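Local coordinates for protein formate-dependent phosphoribosylglycinamide formyltransferase (Mycobacterium tuberculosis H37Rv, PDB 6KHR) that belongs to the ATP-grasp superfamily of multidomain enzymes and combines a parallel N-terminal sheet with a large antiparallel sheet, at residues Glu256-Pro262 and Pro345-Ile351; Met75-Leu81 and Ala99-Leu105. All blocks are in the same frame, centred on the assembly; numbering follows the deposited sequence.

Contact 1 of 2, residues Glu256-Pro262 and Pro345-Ile351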
ATOM      1  N   GLU A 256      20.286   0.803  11.157  1.00 75.81           N
ATOM      2  CA  GLU A 256      18.954   0.888  10.545  1.00 59.16           C
ATOM      3  C   GLU A 256      18.623   2.353  10.373  1.00 59.51           C
ATOM      4  O   GLU A 256      19.167   3.178  11.065  1.00 61.95           O
ATOM      5  CB  GLU A 256      17.877   0.510  11.554  1.00 59.21           C
ATOM      6  CG  GLU A 256      18.022  -0.844  12.206  1.00 78.83           C
ATOM      7  CD  GLU A 256      16.926  -1.163  13.216  1.00 94.96           C
ATOM      8  OE1 GLU A 256      16.146  -0.284  13.521  1.00 98.90           O
ATOM      9  OE2 GLU A 256      16.867  -2.292  13.699  1.00 99.91           O
ATOM     10  N   LEU A 257      17.732   2.642   9.460  1.00 56.57           N
ATOM     11  CA  LEU A 257      17.291   4.017   9.352  1.00 50.08           C
ATOM     12  C   LEU A 257      15.948   4.168  10.066  1.00 49.49           C
ATOM     13  O   LEU A 257      15.083   3.293   9.973  1.00 53.69           O
ATOM     14  CB  LEU A 257      17.207   4.433   7.885  1.00 47.20           C
ATOM     15  CG  LEU A 257      16.502   5.762   7.590  1.00 55.83           C
ATOM     16  CD1 LEU A 257      17.295   6.961   8.080  1.00 58.47           C
ATOM     17  CD2 LEU A 257      16.187   5.885   6.102  1.00 56.91           C
ATOM     18  N   GLU A 258      15.819   5.243  10.844  1.00 39.13           N
ATOM     19  CA  GLU A 258      14.576   5.610  11.514  1.00 36.83           C
ATOM     20  C   GLU A 258      13.999   6.858  10.860  1.00 37.26           C
ATOM     21  O   GLU A 258      14.725   7.798  10.556  1.00 38.75           O
ATOM     22  CB  GLU A 258      14.786   5.863  13.011  1.00 30.10           C
ATOM     23  CG  GLU A 258      13.490   6.213  13.759  1.00 40.39           C
ATOM     24  CD  GLU A 258      13.694   6.655  15.223  1.00 50.59           C
ATOM     25  OE1 GLU A 258      14.849   6.862  15.653  1.00 53.23           O
ATOM     26  OE2 GLU A 258      12.686   6.804  15.951  1.00 45.61           O
ATOM     27  N   SER A 259      12.696   6.859  10.624  1.00 33.94           N
ATOM     28  CA  SER A 259      12.019   8.045  10.132  1.00 27.46           C
ATOM     29  C   SER A 259      10.699   8.184  10.874  1.00 35.03           C
ATOM     30  O   SER A 259      10.250   7.262  11.568  1.00 26.04           O
ATOM     31  CB  SER A 259      11.788   7.990   8.612  1.00 30.41           C
ATOM     32  OG  SER A 259      10.798   7.033   8.269  1.00 31.26           O
ATOM     33  N   TRP A 260      10.067   9.344  10.707  1.00 25.31           N
ATOM     34  CA  TRP A 260       8.833   9.666  11.407  1.00 30.88           C
ATOM     35  C   TRP A 260       8.235  10.912  10.751  1.00 31.85           C
ATOM     36  O   TRP A 260       8.955  11.715  10.146  1.00 24.74           O
ATOM     37  CB  TRP A 260       9.079   9.869  12.929  1.00 25.57           C
ATOM     38  CG  TRP A 260      10.076  10.983  13.255  1.00 31.69           C
ATOM     39  CD1 TRP A 260       9.792  12.319  13.409  1.00 31.94           C
ATOM     40  CD2 TRP A 260      11.505  10.861  13.434  1.00 36.83           C
ATOM     41  NE1 TRP A 260      10.943  13.027  13.683  1.00 38.99           N
ATOM     42  CE2 TRP A 260      12.010  12.168  13.697  1.00 45.11           C
ATOM     43  CE3 TRP A 260      12.410   9.788  13.386  1.00 33.25           C
ATOM     44  CZ2 TRP A 260      13.377  12.425  13.918  1.00 25.68           C
ATOM     45  CZ3 TRP A 260      13.789  10.048  13.615  1.00 38.79           C
ATOM     46  CH2 TRP A 260      14.243  11.353  13.884  1.00 37.63           C
ATOM     47  N   GLN A 261       6.913  11.060  10.889  1.00 27.62           N
ATOM     48  CA  GLN A 261       6.120  12.067  10.187  1.00 24.80           C
ATOM     49  C   GLN A 261       4.893  12.361  11.037  1.00 33.97           C
ATOM     50  O   GLN A 261       4.203  11.415  11.438  1.00 37.41           O
ATOM     51  CB  GLN A 261       5.682  11.581   8.806  1.00 29.20           C
ATOM     52  CG  GLN A 261       5.045  12.638   7.957  1.00 38.69           C
ATOM     53  CD  GLN A 261       4.422  12.079   6.677  1.00 47.96           C
ATOM     54  OE1 GLN A 261       3.740  11.048   6.697  1.00 54.73           O
ATOM     55  NE2 GLN A 261       4.655  12.763   5.557  1.00 33.63           N
ATOM     56  N   PRO A 262       4.591  13.629  11.325  1.00 39.88           N
ATOM     57  CA  PRO A 262       5.342  14.811  10.917  1.00 38.29           C
ATOM     58  C   PRO A 262       6.442  15.220  11.895  1.00 33.91           C
ATOM     59  O   PRO A 262       6.298  15.017  13.089  1.00 37.35           O
ATOM     60  CB  PRO A 262       4.260  15.893  10.864  1.00 27.32           C
ATOM     61  CG  PRO A 262       3.263  15.494  11.927  1.00 27.37           C
ATOM     62  CD  PRO A 262       3.405  13.990  12.123  1.00 43.57           C
ATOM     63  N   PRO A 345       0.107  10.473  12.850  1.00 32.34           N
ATOM     64  CA  PRO A 345       1.564  10.386  13.042  1.00 26.61           C
ATOM     65  C   PRO A 345       2.048   8.947  12.889  1.00 28.77           C
ATOM     66  O   PRO A 345       1.306   7.987  13.137  1.00 26.59           O
ATOM     67  CB  PRO A 345       1.776  10.908  14.472  1.00 26.51           C
ATOM     68  CG  PRO A 345       0.533  11.791  14.766  1.00 26.83           C
ATOM     69  CD  PRO A 345      -0.596  11.117  13.983  1.00 28.32           C
ATOM     70  N   GLY A 346       3.306   8.784  12.461  1.00 28.22           N
ATOM     71  CA  GLY A 346       3.848   7.453  12.273  1.00 26.05           C
ATOM     72  C   GLY A 346       5.356   7.450  12.360  1.00 30.82           C
ATOM     73  O   GLY A 346       5.992   8.498  12.391  1.00 38.27           O
ATOM     74  N   ALA A 347       5.927   6.248  12.406  1.00 26.14           N
ATOM     75  CA  ALA A 347       7.375   6.103  12.330  1.00 32.53           C
ATOM     76  C   ALA A 347       7.711   4.824  11.596  1.00 32.01           C
ATOM     77  O   ALA A 347       6.894   3.908  11.484  1.00 26.44           O
ATOM     78  CB  ALA A 347       8.046   6.080  13.712  1.00 28.74           C
ATOM     79  N   ALA A 348       8.935   4.760  11.101  1.00 28.51           N
ATOM     80  CA  ALA A 348       9.365   3.579  10.383  1.00 29.11           C
ATOM     81  C   ALA A 348      10.817   3.286  10.710  1.00 32.91           C
ATOM     82  O   ALA A 348      11.589   4.158  11.110  1.00 31.72           O
ATOM     83  CB  ALA A 348       9.185   3.741   8.867  1.00 26.25           C
ATOM     84  N   ARG A 349      11.183   2.036  10.510  1.00 38.24           N
ATOM     85  CA  ARG A 349      12.555   1.612  10.699  1.00 41.54           C
ATOM     86  C   ARG A 349      12.887   0.695   9.542  1.00 37.21           C
ATOM     87  O   ARG A 349      12.252  -0.353   9.383  1.00 44.35           O
ATOM     88  CB  ARG A 349      12.734   0.913  12.046  1.00 44.78           C
ATOM     89  CG  ARG A 349      13.130   1.890  13.123  1.00 46.45           C
ATOM     90  CD  ARG A 349      13.126   1.296  14.497  1.00 47.11           C
ATOM     91  NE  ARG A 349      13.243   2.357  15.488  1.00 53.65           N
ATOM     92  CZ  ARG A 349      14.358   2.639  16.150  1.00 49.25           C
ATOM     93  NH1 ARG A 349      15.440   1.906  15.941  1.00 41.71           N
ATOM     94  NH2 ARG A 349      14.375   3.629  17.033  1.00 64.64           N
ATOM     95  N   VAL A 350      13.831   1.113   8.706  1.00 37.82           N
ATOM     96  CA  VAL A 350      14.282   0.288   7.597  1.00 51.06           C
ATOM     97  C   VAL A 350      15.494  -0.496   8.070  1.00 54.44           C
ATOM     98  O   VAL A 350      16.534   0.092   8.379  1.00 52.71           O
ATOM     99  CB  VAL A 350      14.602   1.127   6.351  1.00 55.98           C
ATOM    100  CG1 VAL A 350      15.085   0.219   5.223  1.00 50.56           C
ATOM    101  CG2 VAL A 350      13.372   1.915   5.901  1.00 48.54           C
ATOM    102  N   ILE A 351      15.346  -1.821   8.133  1.00 59.65           N
ATOM    103  CA  ILE A 351      16.398  -2.760   8.494  1.00 59.69           C
ATOM    104  C   ILE A 351      17.137  -3.196   7.236  1.00 77.14           C
ATOM    105  O   ILE A 351      16.519  -3.393   6.187  1.00 68.78           O
ATOM    106  CB  ILE A 351      15.780  -3.961   9.226  1.00 59.22           C
ATOM    107  CG1 ILE A 351      15.159  -3.514  10.558  1.00 62.79           C
ATOM    108  CG2 ILE A 351      16.796  -5.056   9.446  1.00 58.65           C
ATOM    109  CD1 ILE A 351      13.660  -3.774  10.670  1.00 60.06           C
TER
HETATM  110  O   HOH W   1      11.369   4.120  15.652  1.00 47.86           O
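E256-P262 and P345-I351 run side by side as an antiparallel β pair inside the eight-stranded antiparallel sheet of this ATP-grasp protein, their short axes 165° apart. Six backbone hydrogen bonds join them, two at each of the hydrogen-bonded pairs L257-V350, S259-A348 and Q261-G346.

On the face of W260 and E258 the small A347 lies across from W260 and the long R349 across from E258. A347 offers only a methyl to the indole-bearing strand, and its CB meets W260 CB at 4.0 Å. The crowded chi1 of W260 (59°) turns the ring away from A347, towards helix 399-413, where R403 makes a cation-pi contact. Beyond lies the long bump of R349, extended from CG to NE and wedged between two glutamates. E258 lays its CG over one face of the guanidinium, and its OE1 sits 3.5 Å from R349 NH2, well out of the plane: a charge contact with no N-H aimed at it. E258 also bridges to R403 and R250. On the opposite face, A348 CB nestles against S259 OG at 3.7 Å, an oxygen hydrogen-bonded to S313 O, while L257 and V350 meet through their CB atoms.

At the guanidinium edge, the poorly ordered E256 completes the network through a salt bridge with a weak hydrogen bond from R349 NH1 to E256 OE1 (3.3 Å), and a water accepts from R349 NE at 2.6 Å and donates to E258 OE2 at 3.0 Å.

Contact 2 of 2, residues Met75-Leu81 and Ala99-Leu105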
ATOM      1  N   MET A  75      21.371  -1.878 -17.876  1.00 93.98           N
ATOM      2  CA  MET A  75      20.820  -0.549 -18.107  1.00 96.57           C
ATOM      3  C   MET A  75      21.906   0.512 -18.230  1.00100.16           C
ATOM      4  O   MET A  75      21.672   1.561 -18.844  1.00 97.29           O
ATOM      5  CB  MET A  75      19.848  -0.214 -16.983  1.00 86.03           C
ATOM      6  CG  MET A  75      18.747  -1.244 -16.873  1.00 77.78           C
ATOM      7  SD  MET A  75      17.557  -0.860 -15.588  1.00 79.74           S
ATOM      8  CE  MET A  75      18.595  -1.016 -14.130  1.00 80.91           C
ATOM      9  N   THR A  76      23.078   0.251 -17.664  1.00101.36           N
ATOM     10  CA  THR A  76      24.267   1.077 -17.860  1.00 95.33           C
ATOM     11  C   THR A  76      24.915   0.831 -19.218  1.00 96.59           C
ATOM     12  O   THR A  76      26.140   0.815 -19.329  1.00 98.15           O
ATOM     13  CB  THR A  76      25.253   0.801 -16.729  1.00 89.79           C
ATOM     14  OG1 THR A  76      25.682  -0.563 -16.795  1.00 96.04           O
ATOM     15  CG2 THR A  76      24.597   1.030 -15.371  1.00 80.56           C
ATOM     16  N   ASP A  77      24.113   0.612 -20.256  1.00 91.85           N
ATOM     17  CA  ASP A  77      24.603   0.409 -21.618  1.00 92.30           C
ATOM     18  C   ASP A  77      23.696   1.205 -22.544  1.00 80.33           C
ATOM     19  O   ASP A  77      22.529   0.842 -22.733  1.00 75.88           O
ATOM     20  CB  ASP A  77      24.612  -1.071 -21.998  1.00104.64           C
ATOM     21  CG  ASP A  77      25.381  -1.344 -23.276  1.00110.85           C
ATOM     22  OD1 ASP A  77      25.379  -0.484 -24.185  1.00110.29           O
ATOM     23  OD2 ASP A  77      25.989  -2.428 -23.375  1.00111.12           O
ATOM     24  N   ALA A  78      24.235   2.281 -23.124  1.00 72.94           N
ATOM     25  CA  ALA A  78      23.389   3.227 -23.842  1.00 68.33           C
ATOM     26  C   ALA A  78      22.789   2.599 -25.091  1.00 74.67           C
ATOM     27  O   ALA A  78      21.639   2.884 -25.437  1.00 83.78           O
ATOM     28  CB  ALA A  78      24.185   4.481 -24.191  1.00 63.08           C
ATOM     29  N   GLU A  79      23.550   1.748 -25.777  1.00 84.56           N
ATOM     30  CA  GLU A  79      23.012   1.033 -26.929  1.00 99.14           C
ATOM     31  C   GLU A  79      21.970   0.013 -26.499  1.00 98.68           C
ATOM     32  O   GLU A  79      20.847  -0.000 -27.022  1.00102.95           O
ATOM     33  CB  GLU A  79      24.146   0.340 -27.687  1.00112.50           C
ATOM     34  CG  GLU A  79      25.209   1.270 -28.250  1.00127.82           C
ATOM     35  CD  GLU A  79      24.877   1.767 -29.648  1.00142.27           C
ATOM     36  OE1 GLU A  79      23.678   1.775 -30.000  1.00146.32           O
ATOM     37  OE2 GLU A  79      25.808   2.143 -30.398  1.00147.21           O
ATOM     38  N   GLU A  80      22.330  -0.851 -25.543  1.00 94.76           N
ATOM     39  CA  GLU A  80      21.453  -1.945 -25.131  1.00 91.39           C
ATOM     40  C   GLU A  80      20.162  -1.429 -24.513  1.00 95.77           C
ATOM     41  O   GLU A  80      19.086  -1.987 -24.754  1.00101.49           O
ATOM     42  CB  GLU A  80      22.181  -2.855 -24.141  1.00104.37           C
ATOM     43  CG  GLU A  80      22.630  -4.180 -24.735  1.00125.19           C
ATOM     44  CD  GLU A  80      22.573  -5.330 -23.735  1.00144.97           C
ATOM     45  OE1 GLU A  80      22.238  -5.087 -22.551  1.00154.48           O
ATOM     46  OE2 GLU A  80      22.855  -6.481 -24.137  1.00147.98           O
ATOM     47  N   LEU A  81      20.250  -0.377 -23.696  1.00 93.31           N
ATOM     48  CA  LEU A  81      19.041   0.205 -23.125  1.00 84.68           C
ATOM     49  C   LEU A  81      18.165   0.821 -24.204  1.00 71.24           C
ATOM     50  O   LEU A  81      16.944   0.639 -24.205  1.00 77.96           O
ATOM     51  CB  LEU A  81      19.404   1.254 -22.073  1.00 89.64           C
ATOM     52  CG  LEU A  81      18.212   1.941 -21.412  1.00 88.78           C
ATOM     53  CD1 LEU A  81      17.392   0.916 -20.637  1.00 79.41           C
ATOM     54  CD2 LEU A  81      18.666   3.095 -20.521  1.00 94.53           C
ATOM     55  N   ALA A  99      21.714   3.625 -11.382  1.00 86.97           N
ATOM     56  CA  ALA A  99      22.553   2.922 -12.371  1.00 91.12           C
ATOM     57  C   ALA A  99      21.881   2.958 -13.741  1.00 97.26           C
ATOM     58  O   ALA A  99      21.415   1.921 -14.180  1.00100.43           O
ATOM     59  CB  ALA A  99      22.718   1.501 -11.927  1.00 90.31           C
ATOM     60  N   VAL A 100      21.896   4.087 -14.430  1.00 92.64           N
ATOM     61  CA  VAL A 100      21.188   4.097 -15.732  1.00 92.03           C
ATOM     62  C   VAL A 100      21.987   4.924 -16.725  1.00 85.98           C
ATOM     63  O   VAL A 100      22.810   5.709 -16.290  1.00 92.48           O
ATOM     64  CB  VAL A 100      19.810   4.727 -15.528  1.00 92.49           C
ATOM     65  CG1 VAL A 100      19.940   6.227 -15.484  1.00 85.30           C
ATOM     66  CG2 VAL A 100      18.828   4.319 -16.601  1.00 98.67           C
ATOM     67  N   SER A 101      21.723   4.742 -18.013  1.00 74.13           N
ATOM     68  CA  SER A 101      22.420   5.556 -19.028  1.00 80.92           C
ATOM     69  C   SER A 101      21.641   6.843 -19.198  1.00 81.48           C
ATOM     70  O   SER A 101      20.555   6.796 -19.737  1.00 77.47           O
ATOM     71  CB  SER A 101      22.543   4.852 -20.345  1.00 88.70           C
ATOM     72  OG  SER A 101      22.609   5.790 -21.414  1.00 83.82           O
ATOM     73  N   VAL A 102      22.207   7.944 -18.740  1.00 81.93           N
ATOM     74  CA  VAL A 102      21.513   9.248 -18.874  1.00 80.86           C
ATOM     75  C   VAL A 102      21.559   9.618 -20.346  1.00 82.71           C
ATOM     76  O   VAL A 102      20.618  10.235 -20.826  1.00 87.34           O
ATOM     77  CB  VAL A 102      22.204  10.297 -18.000  1.00 83.33           C
ATOM     78  CG1 VAL A 102      21.620  10.285 -16.608  1.00 79.11           C
ATOM     79  CG2 VAL A 102      23.693  10.024 -17.933  1.00 89.03           C
ATOM     80  N   ASP A 103      22.623   9.230 -21.034  1.00 82.76           N
ATOM     81  CA  ASP A 103      22.646   9.528 -22.464  1.00 88.80           C
ATOM     82  C   ASP A 103      21.557   8.762 -23.207  1.00 83.74           C
ATOM     83  O   ASP A 103      20.921   9.307 -24.117  1.00 74.66           O
ATOM     84  CB  ASP A 103      24.026   9.218 -23.050  1.00 93.36           C
ATOM     85  CG  ASP A 103      25.132  10.083 -22.445  1.00102.87           C
ATOM     86  OD1 ASP A 103      24.824  11.138 -21.852  1.00105.85           O
ATOM     87  OD2 ASP A 103      26.315   9.702 -22.563  1.00103.50           O
ATOM     88  N   ALA A 104      21.314   7.503 -22.829  1.00 81.74           N
ATOM     89  CA  ALA A 104      20.224   6.757 -23.451  1.00 76.60           C
ATOM     90  C   ALA A 104      18.882   7.430 -23.201  1.00 77.57           C
ATOM     91  O   ALA A 104      18.007   7.423 -24.076  1.00 77.32           O
ATOM     92  CB  ALA A 104      20.203   5.317 -22.945  1.00 70.94           C
ATOM     93  N   LEU A 105      18.698   8.025 -22.018  1.00 75.18           N
ATOM     94  CA  LEU A 105      17.430   8.688 -21.723  1.00 77.67           C
ATOM     95  C   LEU A 105      17.254   9.941 -22.572  1.00 83.86           C
ATOM     96  O   LEU A 105      16.145  10.229 -23.040  1.00 84.97           O
ATOM     97  CB  LEU A 105      17.337   9.049 -20.237  1.00 72.92           C
ATOM     98  CG  LEU A 105      16.997   7.983 -19.192  1.00 68.16           C
ATOM     99  CD1 LEU A 105      16.717   6.633 -19.817  1.00 58.20           C
ATOM    100  CD2 LEU A 105      18.120   7.897 -18.172  1.00 73.78           C
TER
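L81 directs its branch at A104 through two torsions: chi1 of 180° sends CG to the side remote from its own backbone N, and chi2 of 63° turns CD1 aside and leaves CD2 anti to CA, prolonging the chain toward A104. That one methyl fills the hollow between three side chains, lying 3.6 Å from A104 CB and 4.1 Å from V100 CG2, with L105 CD1 between them in direction. V100 contributes because its chi1 of 79° places CG1 in the cramped site between N and carbonyl carbon, leaving CG2 to face the leucine, although its CB leaves the backbone away from the other segment.

Nearer the two helix starts the packing becomes closer to the backbone. A104 CB packs against the A78 carbonyl oxygen at 3.8 Å and A78 CB at 4.3 Å, and S101 CB rests 3.9 Å from A78 CA. T76 turns its methyl rather than its hydroxyl toward A99, CG2 lying 3.5 Å from A99 O. The polar link is thin: S101 N donates a weak, bent hydrogen bond to M75 O (3.3 Å). Each helix has its own N-cap residue, D77 accepting weakly from E79 N and E80 N, and S101 accepting from A104 N, although the modelled place of the serine hydroxyl is doubtful.

Both segments lead from parallel strands, 69-72 and 92-95, into helices 78-88 and 102-109 of a Rossmann-like α/β unit. M75 reaches V55 and D56 at strand 51-56, V100 and L105 lie on L32 of strand 28-32, and helix 122-129 packs on helix 102-109 through V102 and L105, with D103 salt-bridged to R126.

How the contacts relate
From the N terminus, the chain first lays down strands of the parallel sheet, and contact 2 then closes a short loop of 17 residues holding the rest of helix 78-88 and strand 92-95, so that two successive helix starts are brought together. Only much later does contact 1 open. Its loop spans 82 residues, with helix 267-284, strands 288-297 and 300-307, and helices 317-320 and 325-334, before the chain returns as strand 346-351. That return joins strands 256-261 and 238-252 to the C-terminal strands 390-395 and 380-384. The two loops follow in series, neither nesting nor crossing. The centres of contact 1 and contact 2 are about 33 Å apart, on opposite sides of the chain's centre.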